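Local coordinates for protein glycoside Hydrolase Family 43_12 (Metagenome, PDB 7JVH) that probably cleaves glycosidic bonds in arabinose- or xylose-containing plant polysaccharides, as a family 43 glycoside hydrolase, at residues A184-D190 and R202-E208; A28-T34 and A445-Y451; Y53-Q58 and F377-F382. All blocks are in the same frame, centred on the assembly; numbering follows the deposited sequence.

Contact 1 of 3, residues A184-D190 and R202-E208; sequences AYLVHND and RCIKIWE
V187 and I204 pack their CG2 methyls together, with V187 CG2 3.2 Å from I204 CG2. They lie diagonally, on the face that also carries Y185, N189, I206 and E208. In V187 it is the branch anti to the backbone N (CG2) that leans across, and it also touches the carbonyl oxygen of K205. Y185 CB meets the end of I206. On the other face L186 packs loosely on W207. The strands are antiparallel, 4.5 Å apart at the axes. L186 pairs with W207, H188 with K205 and D190 with C203, each pair through two backbone hydrogen bonds.

H188 and W207 meet rim to rim. W207 NE1 donates to H188 NE2 at 3.1 Å, close to both ring planes. K205 runs alongside H188, then bends at chi3 to bring NZ 2.8 Å from D190 OD2, a salt bridge on the anti side and well out of the carboxylate plane. At the polar end R202 NH2 donates to N189 OD1 at 2.9 Å, on a lone pair; the guanidinium and amide are nearly coplanar. N189 ND2 donates to I238 O. With an alanine here in place of R202, N189 OD1 would probably lose this donor, and the amide would be left to its bond with I238.

These are the two middle strands of a four-stranded propeller blade. Strand 175-178 flanks 184-190, and strand 215-226 flanks 203-210. V187 and I204 both touch P241 of strand 239-246, in the next blade.

Contact 2 of 3, residues A28-T34 and A445-Y451; sequences ATFTNFT and AQTTLSY
T31 and N32 both face T448 in a classic beta bulge, where the N-terminal strand 28-37 joins strand 442-451 of the concanavalin A-like domain. T31 N donates to T448 O at 2.7 Å, and N32 N adds a weak bond to the same oxygen. T31 CG2 meets T448 CG2 at 3.4 Å. N32 O is gripped twice, by T448 N at 3.1 Å and by the T447 hydroxyl, OG1, at 2.7 Å. T447 OG1 lies nearly in line with the N32 carbonyl bond. It is also at the edge of the F30 ring.

F30, F33, T447 and L449 share the buried face. F30 CD2 lies 3.6 Å from L449 CB, the two side chains running side by side. F33 has Q446 O over one ring face, offset toward the rim. The other face carries T29, N32, T34, Q446, T448 and S450. One water donates to N32 OD1; its approaches to Q446 NE2 and T448 OG1 are doubtfully short. T448 OG1 also bonds to T516. T34 OG1 donates to N32 OD1 on a lone pair.

F30 and F33 both reach M563 of strand 560-566, in the opposing sheet. One greasy face turned inward and one polar face turned outward is the pattern of a beta-sandwich.

Contact 3 of 3, residues Y53-Q58 and F377-F382; sequences YSPILQ and FPNGNF
The peptide before P55 is cis, and just after it I56 and L57 both face T336, a classic beta bulge against strand 335-342 of the beta-propeller. This turns the carbonyls of P55 and I56 to the loop at N379 and G380. Y53 ends strand 51-53; the rest of 53-58, and all of 377-382, is loop. In the second loop G380 has a positive phi of 58°. Its CA lies 3.6 Å from Y53 CD2.

N379 has the largest share of the contact, with Q58 close behind. N379 ND2 donates to P55 O at 2.9 Å, in the amide plane and on a lone pair, and makes a weak bond to I56 O. N379 OD1 takes the N-H of G380. With the ND2 bond to P55 O, this holds the rotation of the amide.

The Q58 amide stacks on that of N379, their planes 16° apart. Q58 NE2 donates to G380 O at 3.1 Å, nearly straight; G380 O also accepts from H440 NE2. Q58 OE1 sits at the edge of the F382 ring, 3.4 Å from CE2. P378 CB covers the centre of one face of that ring. L57 CD2 touches F377 CE2 at 3.5 Å, the two side chains crossing at about a right angle. A water completes the polar centre, donating to both P55 O and N379 OD1, each at 2.6 Å.

How the contacts relate
The three contacts run along the chain like nested brackets. Contact 2 encloses contact 3, and contact 3 encloses contact 1. Contact 1 lies in a blade of the five-bladed propeller typical of family 43. Contact 2 lies in the sandwich domain, on the opposite side of the chain's centre, with centres 48 Å apart. Contact 3 lies between them where loops of the two parts meet, 34 Å from contact 1 and 25 Å from contact 2, centre to centre. Its nearest atoms are about 7 Å from contact 2. Strand 28-37 pairs with both 383-386 and 442-451. The chain therefore starts in the sandwich, builds the propeller, and returns through 377-382.

Contact 1 of 3, residues A184-D190 and R202-E208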
loop_
_atom_site.group_PDB
_atom_site.type_symbol
_atom_site.label_atom_id
_atom_site.label_comp_id
_atom_site.label_asym_id
_atom_site.label_seq_id
_atom_site.Cartn_x
_atom_site.Cartn_y
_atom_site.Cartn_z
ATOM N N ALA A 184 6.192 -6.961 -28.501
ATOM C CA ALA A 184 6.025 -6.599 -27.105
ATOM C C ALA A 184 7.374 -6.597 -26.411
ATOM O O ALA A 184 8.271 -7.355 -26.768
ATOM C CB ALA A 184 5.090 -7.580 -26.434
ATOM N N TYR A 185 7.505 -5.730 -25.408
ATOM C CA TYR A 185 8.748 -5.572 -24.668
ATOM C C TYR A 185 8.489 -5.546 -23.173
ATOM O O TYR A 185 7.357 -5.390 -22.719
ATOM C CB TYR A 185 9.476 -4.315 -25.131
ATOM C CG TYR A 185 9.741 -4.337 -26.618
ATOM C CD1 TYR A 185 10.838 -5.015 -27.137
ATOM C CD2 TYR A 185 8.869 -3.707 -27.516
ATOM C CE1 TYR A 185 11.080 -5.054 -28.499
ATOM C CE2 TYR A 185 9.102 -3.741 -28.878
ATOM C CZ TYR A 185 10.207 -4.418 -29.365
ATOM O OH TYR A 185 10.436 -4.451 -30.717
ATOM N N LEU A 186 9.564 -5.735 -22.412
ATOM C CA LEU A 186 9.501 -5.754 -20.971
ATOM C C LEU A 186 10.737 -5.060 -20.459
ATOM O O LEU A 186 11.850 -5.400 -20.851
ATOM C CB LEU A 186 9.462 -7.193 -20.478
ATOM C CG LEU A 186 9.302 -7.392 -18.971
ATOM C CD1 LEU A 186 8.752 -8.780 -18.702
ATOM C CD2 LEU A 186 10.608 -7.140 -18.204
ATOM N N VAL A 187 10.536 -4.069 -19.593
ATOM C CA VAL A 187 11.627 -3.328 -18.997
ATOM C C VAL A 187 11.596 -3.557 -17.493
ATOM O O VAL A 187 10.522 -3.749 -16.893
ATOM C CB VAL A 187 11.554 -1.828 -19.350
ATOM C CG1 VAL A 187 10.394 -1.141 -18.616
ATOM C CG2 VAL A 187 12.903 -1.179 -19.117
ATOM N N HIS A 188 12.779 -3.569 -16.878
ATOM C CA HIS A 188 12.877 -3.762 -15.443
ATOM C C HIS A 188 14.187 -3.225 -14.919
ATOM O O HIS A 188 15.092 -2.909 -15.700
ATOM C CB HIS A 188 12.681 -5.243 -15.082
ATOM C CG HIS A 188 13.853 -6.114 -15.428
ATOM N ND1 HIS A 188 14.785 -6.508 -14.496
ATOM C CD2 HIS A 188 14.224 -6.693 -16.597
ATOM C CE1 HIS A 188 15.691 -7.281 -15.080
ATOM N NE2 HIS A 188 15.375 -7.405 -16.354
ATOM N N ASN A 189 14.242 -3.068 -13.586
ATOM C CA ASN A 189 15.462 -2.727 -12.861
ATOM C C ASN A 189 16.263 -4.022 -12.681
ATOM O O ASN A 189 15.682 -5.097 -12.583
ATOM C CB ASN A 189 15.094 -2.028 -11.534
ATOM C CG ASN A 189 16.120 -2.234 -10.419
ATOM O OD1 ASN A 189 16.268 -3.341 -9.906
ATOM N ND2 ASN A 189 16.784 -1.154 -10.002
ATOM N N ASP A 190 17.592 -3.903 -12.675
ATOM C CA ASP A 190 18.481 -5.037 -12.451
ATOM C C ASP A 190 19.768 -4.557 -11.790
ATOM O O ASP A 190 19.992 -3.356 -11.660
ATOM C CB ASP A 190 18.802 -5.758 -13.775
ATOM C CG ASP A 190 19.114 -7.257 -13.586
ATOM O OD1 ASP A 190 19.256 -7.725 -12.424
ATOM O OD2 ASP A 190 19.218 -7.973 -14.603
ATOM N N ARG A 202 22.459 0.621 -10.049
ATOM C CA ARG A 202 21.477 -0.245 -10.668
ATOM C C ARG A 202 21.316 0.111 -12.138
ATOM O O ARG A 202 21.909 1.087 -12.621
ATOM C CB ARG A 202 20.143 -0.107 -9.928
ATOM C CG ARG A 202 20.154 -0.686 -8.518
ATOM C CD ARG A 202 20.564 -2.147 -8.365
ATOM N NE ARG A 202 19.455 -3.058 -8.638
ATOM C CZ ARG A 202 19.236 -4.218 -8.032
ATOM N NH1 ARG A 202 20.062 -4.674 -7.078
ATOM N NH2 ARG A 202 18.206 -4.961 -8.431
ATOM N N CYS A 203 20.523 -0.703 -12.844
ATOM C CA CYS A 203 20.383 -0.641 -14.296
ATOM C C CYS A 203 18.950 -0.795 -14.704
ATOM O O CYS A 203 18.171 -1.440 -14.008
ATOM C CB CYS A 203 21.146 -1.813 -14.950
ATOM S SG CYS A 203 22.918 -1.685 -14.812
ATOM N N ILE A 204 18.612 -0.214 -15.858
ATOM C CA ILE A 204 17.371 -0.501 -16.548
ATOM C C ILE A 204 17.692 -1.406 -17.736
ATOM O O ILE A 204 18.556 -1.092 -18.556
ATOM C CB ILE A 204 16.660 0.768 -17.042
ATOM C CG1 ILE A 204 16.390 1.723 -15.871
ATOM C CG2 ILE A 204 15.380 0.404 -17.778
ATOM C CD1 ILE A 204 15.614 1.122 -14.719
ATOM N N LYS A 205 16.967 -2.528 -17.801
ATOM C CA LYS A 205 17.162 -3.559 -18.779
ATOM C C LYS A 205 15.859 -3.762 -19.515
ATOM O O LYS A 205 14.807 -3.747 -18.905
ATOM C CB LYS A 205 17.567 -4.859 -18.077
ATOM C CG LYS A 205 17.985 -5.972 -19.037
ATOM C CD LYS A 205 18.658 -7.125 -18.313
ATOM C CE LYS A 205 20.036 -6.718 -17.793
ATOM N NZ LYS A 205 20.660 -7.781 -16.981
ATOM N N ILE A 206 15.947 -3.972 -20.835
ATOM C CA ILE A 206 14.783 -4.249 -21.669
ATOM C C ILE A 206 14.917 -5.619 -22.333
ATOM O O ILE A 206 16.024 -6.069 -22.625
ATOM C CB ILE A 206 14.562 -3.136 -22.712
ATOM C CG1 ILE A 206 13.201 -3.293 -23.391
ATOM C CG2 ILE A 206 15.680 -3.110 -23.756
ATOM C CD1 ILE A 206 12.811 -2.067 -24.210
ATOM N N TRP A 207 13.769 -6.279 -22.533
ATOM C CA TRP A 207 13.658 -7.585 -23.182
ATOM C C TRP A 207 12.515 -7.520 -24.169
ATOM O O TRP A 207 11.512 -6.871 -23.899
ATOM C CB TRP A 207 13.268 -8.663 -22.175
ATOM C CG TRP A 207 14.235 -8.941 -21.083
ATOM C CD1 TRP A 207 14.390 -8.241 -19.930
ATOM C CD2 TRP A 207 15.147 -10.046 -21.008
ATOM N NE1 TRP A 207 15.349 -8.822 -19.148
ATOM C CE2 TRP A 207 15.840 -9.928 -19.786
ATOM C CE3 TRP A 207 15.459 -11.111 -21.862
ATOM C CZ2 TRP A 207 16.831 -10.835 -19.394
ATOM C CZ3 TRP A 207 16.441 -12.019 -21.467
ATOM C CH2 TRP A 207 17.124 -11.864 -20.249
ATOM N N GLU A 208 12.651 -8.226 -25.290
ATOM C CA GLU A 208 11.521 -8.541 -26.150
ATOM C C GLU A 208 10.684 -9.584 -25.410
ATOM O O GLU A 208 11.226 -10.425 -24.690
ATOM C CB GLU A 208 11.987 -9.079 -27.510
ATOM C CG GLU A 208 10.905 -9.081 -28.589
ATOM C CD GLU A 208 11.457 -9.415 -29.982
ATOM O OE1 GLU A 208 12.667 -9.195 -30.218
ATOM O OE2 GLU A 208 10.685 -9.890 -30.853
#

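Contact 2 of 3, residues A28-T34 and A445-Y451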
loop_
_atom_site.group_PDB
_atom_site.type_symbol
_atom_site.label_atom_id
_atom_site.label_comp_id
_atom_site.label_asym_id
_atom_site.label_seq_id
_atom_site.Cartn_x
_atom_site.Cartn_y
_atom_site.Cartn_z
ATOM N N ALA A 28 -14.389 -14.426 19.751
ATOM C CA ALA A 28 -15.224 -13.243 19.864
ATOM C C ALA A 28 -15.974 -12.950 18.569
ATOM O O ALA A 28 -15.632 -13.470 17.506
ATOM C CB ALA A 28 -14.380 -12.046 20.263
ATOM N N THR A 29 -17.010 -12.113 18.691
ATOM C CA THR A 29 -17.741 -11.540 17.569
ATOM C C THR A 29 -17.659 -10.015 17.658
ATOM O O THR A 29 -18.197 -9.412 18.577
ATOM C CB THR A 29 -19.206 -12.005 17.557
ATOM O OG1 THR A 29 -19.247 -13.434 17.523
ATOM C CG2 THR A 29 -19.949 -11.490 16.343
ATOM N N PHE A 30 -16.964 -9.405 16.693
ATOM C CA PHE A 30 -16.809 -7.956 16.614
ATOM C C PHE A 30 -17.987 -7.405 15.829
ATOM O O PHE A 30 -18.113 -7.667 14.635
ATOM C CB PHE A 30 -15.487 -7.586 15.955
ATOM C CG PHE A 30 -14.274 -8.099 16.695
ATOM C CD1 PHE A 30 -13.813 -9.396 16.489
ATOM C CD2 PHE A 30 -13.605 -7.292 17.596
ATOM C CE1 PHE A 30 -12.705 -9.876 17.168
ATOM C CE2 PHE A 30 -12.498 -7.771 18.288
ATOM C CZ PHE A 30 -12.036 -9.058 18.063
ATOM N N THR A 31 -18.856 -6.661 16.526
ATOM C CA THR A 31 -20.123 -6.180 15.992
ATOM C C THR A 31 -19.979 -4.828 15.280
ATOM O O THR A 31 -20.857 -4.442 14.518
ATOM C CB THR A 31 -21.171 -6.057 17.119
ATOM O OG1 THR A 31 -22.466 -5.868 16.568
ATOM C CG2 THR A 31 -20.871 -4.876 17.999
ATOM N N ASN A 32 -18.885 -4.112 15.571
ATOM C CA ASN A 32 -18.566 -2.825 14.964
ATOM C C ASN A 32 -17.067 -2.559 14.870
ATOM O O ASN A 32 -16.298 -2.972 15.736
ATOM C CB ASN A 32 -19.179 -1.679 15.761
ATOM C CG ASN A 32 -18.815 -0.310 15.198
ATOM O OD1 ASN A 32 -18.022 0.431 15.778
ATOM N ND2 ASN A 32 -19.372 0.010 14.039
ATOM N N PHE A 33 -16.666 -1.850 13.810
ATOM C CA PHE A 33 -15.412 -1.119 13.779
ATOM C C PHE A 33 -15.674 0.281 13.222
ATOM O O PHE A 33 -16.333 0.421 12.195
ATOM C CB PHE A 33 -14.336 -1.828 12.929
ATOM C CG PHE A 33 -12.958 -1.291 13.164
ATOM C CD1 PHE A 33 -12.476 -0.209 12.451
ATOM C CD2 PHE A 33 -12.143 -1.857 14.125
ATOM C CE1 PHE A 33 -11.199 0.292 12.682
ATOM C CE2 PHE A 33 -10.848 -1.372 14.356
ATOM C CZ PHE A 33 -10.386 -0.289 13.636
ATOM N N THR A 34 -15.143 1.298 13.902
ATOM C CA THR A 34 -15.241 2.683 13.463
ATOM C C THR A 34 -13.851 3.272 13.371
ATOM O O THR A 34 -13.069 3.143 14.309
ATOM C CB THR A 34 -16.115 3.557 14.425
ATOM O OG1 THR A 34 -17.421 2.982 14.527
ATOM C CG2 THR A 34 -16.245 4.967 13.928
ATOM N N ALA A 445 -10.157 5.434 16.628
ATOM C CA ALA A 445 -10.841 4.237 16.191
ATOM C C ALA A 445 -11.378 3.523 17.401
ATOM O O ALA A 445 -10.838 3.661 18.506
ATOM C CB ALA A 445 -9.865 3.348 15.428
ATOM N N GLN A 446 -12.451 2.760 17.191
ATOM C CA GLN A 446 -12.967 1.872 18.210
ATOM C C GLN A 446 -13.623 0.635 17.619
ATOM O O GLN A 446 -14.075 0.646 16.478
ATOM C CB GLN A 446 -13.974 2.615 19.074
ATOM C CG GLN A 446 -15.038 3.334 18.277
ATOM C CD GLN A 446 -16.283 3.570 19.083
ATOM O OE1 GLN A 446 -16.530 4.675 19.543
ATOM N NE2 GLN A 446 -17.076 2.523 19.255
ATOM N N THR A 447 -13.666 -0.437 18.412
ATOM C CA THR A 447 -14.332 -1.671 18.033
ATOM C C THR A 447 -15.173 -2.156 19.205
ATOM O O THR A 447 -14.850 -1.907 20.364
ATOM C CB THR A 447 -13.314 -2.759 17.580
ATOM O OG1 THR A 447 -14.016 -3.829 16.943
ATOM C CG2 THR A 447 -12.494 -3.311 18.757
ATOM N N THR A 448 -16.266 -2.845 18.880
ATOM C CA THR A 448 -17.218 -3.365 19.852
ATOM C C THR A 448 -17.315 -4.860 19.629
ATOM O O THR A 448 -17.500 -5.310 18.497
ATOM C CB THR A 448 -18.603 -2.705 19.690
ATOM O OG1 THR A 448 -18.455 -1.299 19.845
ATOM C CG2 THR A 448 -19.579 -3.201 20.724
ATOM N N LEU A 449 -17.185 -5.622 20.716
ATOM C CA LEU A 449 -17.074 -7.069 20.624
ATOM C C LEU A 449 -17.844 -7.757 21.732
ATOM O O LEU A 449 -17.958 -7.244 22.841
ATOM C CB LEU A 449 -15.598 -7.541 20.590
ATOM C CG LEU A 449 -14.769 -7.532 21.880
ATOM C CD1 LEU A 449 -13.794 -8.684 21.964
ATOM C CD2 LEU A 449 -14.030 -6.213 22.008
ATOM N N SER A 450 -18.413 -8.913 21.383
ATOM C CA SER A 450 -19.046 -9.826 22.303
ATOM C C SER A 450 -18.071 -10.982 22.491
ATOM O O SER A 450 -17.790 -11.732 21.565
ATOM C CB SER A 450 -20.386 -10.293 21.756
ATOM O OG SER A 450 -20.801 -11.476 22.405
ATOM N N TYR A 451 -17.544 -11.093 23.714
ATOM C CA TYR A 451 -16.405 -11.926 24.031
ATOM C C TYR A 451 -16.925 -13.237 24.545
ATOM O O TYR A 451 -17.398 -13.323 25.680
ATOM C CB TYR A 451 -15.536 -11.218 25.084
ATOM C CG TYR A 451 -14.448 -12.079 25.658
ATOM C CD1 TYR A 451 -13.212 -12.186 25.023
ATOM C CD2 TYR A 451 -14.658 -12.814 26.811
ATOM C CE1 TYR A 451 -12.204 -12.994 25.531
ATOM C CE2 TYR A 451 -13.659 -13.632 27.329
ATOM C CZ TYR A 451 -12.432 -13.719 26.681
ATOM O OH TYR A 451 -11.472 -14.516 27.222
HETATM O O HOH W 1 -18.629 -14.469 20.207
HETATM O O HOH W 2 -17.181 0.193 18.298
#

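Contact 3 of 3, residues Y53-Q58 and F377-F382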
loop_
_atom_site.group_PDB
_atom_site.type_symbol
_atom_site.label_atom_id
_atom_site.label_comp_id
_atom_site.label_asym_id
_atom_site.label_seq_id
_atom_site.Cartn_x
_atom_site.Cartn_y
_atom_site.Cartn_z
ATOM N N TYR A 53 -8.512 16.613 -2.746
ATOM C CA TYR A 53 -7.311 16.344 -1.967
ATOM C C TYR A 53 -6.433 15.301 -2.663
ATOM O O TYR A 53 -6.941 14.303 -3.175
ATOM C CB TYR A 53 -7.702 15.856 -0.568
ATOM C CG TYR A 53 -8.384 16.908 0.303
ATOM C CD1 TYR A 53 -7.783 18.142 0.531
ATOM C CD2 TYR A 53 -9.604 16.655 0.928
ATOM C CE1 TYR A 53 -8.364 19.082 1.344
ATOM C CE2 TYR A 53 -10.201 17.599 1.744
ATOM C CZ TYR A 53 -9.578 18.814 1.945
ATOM O OH TYR A 53 -10.145 19.785 2.730
ATOM N N SER A 54 -5.153 15.641 -2.572
ATOM C CA SER A 54 -3.972 14.873 -3.000
ATOM C C SER A 54 -3.008 14.766 -1.821
ATOM O O SER A 54 -2.436 15.744 -1.391
ATOM C CB SER A 54 -3.315 15.446 -4.195
ATOM O OG SER A 54 -2.355 14.545 -4.689
ATOM N N PRO A 55 -2.758 13.358 -1.405
ATOM C CA PRO A 55 -2.962 12.063 -2.064
ATOM C C PRO A 55 -4.396 11.562 -2.225
ATOM O O PRO A 55 -5.211 11.670 -1.308
ATOM C CB PRO A 55 -2.222 11.105 -1.131
ATOM C CG PRO A 55 -2.312 11.730 0.213
ATOM C CD PRO A 55 -2.196 13.210 -0.052
ATOM N N ILE A 56 -4.677 10.974 -3.383
ATOM C CA ILE A 56 -6.034 10.455 -3.705
ATOM C C ILE A 56 -6.277 9.149 -2.963
ATOM O O ILE A 56 -7.428 8.785 -2.823
ATOM C CB ILE A 56 -6.223 10.307 -5.221
ATOM C CG1 ILE A 56 -5.346 9.198 -5.798
ATOM C CG2 ILE A 56 -5.968 11.636 -5.901
ATOM C CD1 ILE A 56 -4.871 9.480 -7.195
ATOM N N LEU A 57 -5.210 8.434 -2.626
ATOM C CA LEU A 57 -5.296 7.244 -1.777
ATOM C C LEU A 57 -4.426 7.493 -0.567
ATOM O O LEU A 57 -3.220 7.560 -0.665
ATOM C CB LEU A 57 -4.843 5.989 -2.506
ATOM C CG LEU A 57 -5.502 5.608 -3.823
ATOM C CD1 LEU A 57 -4.791 4.409 -4.435
ATOM C CD2 LEU A 57 -6.972 5.300 -3.630
ATOM N N GLN A 58 -5.073 7.668 0.581
ATOM C CA GLN A 58 -4.429 7.916 1.853
ATOM C C GLN A 58 -4.052 6.574 2.448
ATOM O O GLN A 58 -4.745 5.577 2.231
ATOM C CB GLN A 58 -5.393 8.656 2.789
ATOM C CG GLN A 58 -5.835 10.019 2.293
ATOM C CD GLN A 58 -7.066 10.543 3.006
ATOM O OE1 GLN A 58 -8.129 9.938 2.944
ATOM N NE2 GLN A 58 -6.924 11.683 3.687
ATOM N N PHE A 377 -14.373 5.687 -2.884
ATOM C CA PHE A 377 -13.317 5.634 -1.900
ATOM C C PHE A 377 -13.225 6.991 -1.207
ATOM O O PHE A 377 -13.323 8.022 -1.867
ATOM C CB PHE A 377 -12.003 5.282 -2.607
ATOM C CG PHE A 377 -10.936 4.740 -1.702
ATOM C CD1 PHE A 377 -11.088 3.503 -1.100
ATOM C CD2 PHE A 377 -9.758 5.442 -1.492
ATOM C CE1 PHE A 377 -10.087 2.989 -0.281
ATOM C CE2 PHE A 377 -8.773 4.947 -0.659
ATOM C CZ PHE A 377 -8.923 3.706 -0.062
ATOM N N PRO A 378 -13.034 7.042 0.134
ATOM C CA PRO A 378 -13.010 8.314 0.857
ATOM C C PRO A 378 -11.733 9.097 0.650
ATOM O O PRO A 378 -10.807 8.594 0.050
ATOM C CB PRO A 378 -13.120 7.874 2.317
ATOM C CG PRO A 378 -12.472 6.528 2.340
ATOM C CD PRO A 378 -12.826 5.884 1.021
ATOM N N ASN A 379 -11.723 10.353 1.110
ATOM C CA ASN A 379 -10.524 11.178 1.239
ATOM C C ASN A 379 -10.793 12.273 2.268
ATOM O O ASN A 379 -11.866 12.293 2.895
ATOM C CB ASN A 379 -10.078 11.753 -0.108
ATOM C CG ASN A 379 -8.566 11.844 -0.221
ATOM O OD1 ASN A 379 -7.924 12.621 0.497
ATOM N ND2 ASN A 379 -7.983 11.034 -1.088
ATOM N N GLY A 380 -9.824 13.163 2.480
ATOM C CA GLY A 380 -9.921 14.150 3.543
ATOM C C GLY A 380 -10.089 13.481 4.908
ATOM O O GLY A 380 -9.537 12.415 5.155
ATOM N N ASN A 381 -10.844 14.136 5.788
ATOM C CA ASN A 381 -11.222 13.613 7.089
ATOM C C ASN A 381 -12.637 13.068 6.998
ATOM O O ASN A 381 -13.528 13.704 6.455
ATOM C CB ASN A 381 -11.118 14.687 8.163
ATOM C CG ASN A 381 -9.693 14.977 8.547
ATOM O OD1 ASN A 381 -8.823 14.129 8.386
ATOM N ND2 ASN A 381 -9.432 16.164 9.055
ATOM N N PHE A 382 -12.821 11.853 7.525
ATOM C CA PHE A 382 -14.043 11.094 7.372
ATOM C C PHE A 382 -14.121 10.032 8.460
ATOM O O PHE A 382 -13.178 9.838 9.224
ATOM C CB PHE A 382 -14.105 10.459 5.992
ATOM C CG PHE A 382 -12.999 9.472 5.728
ATOM C CD1 PHE A 382 -13.128 8.143 6.069
ATOM C CD2 PHE A 382 -11.818 9.888 5.123
ATOM C CE1 PHE A 382 -12.110 7.252 5.812
ATOM C CE2 PHE A 382 -10.806 8.998 4.859
ATOM C CZ PHE A 382 -10.944 7.675 5.208
HETATM O O HOH W 3 -5.460 13.405 0.674
#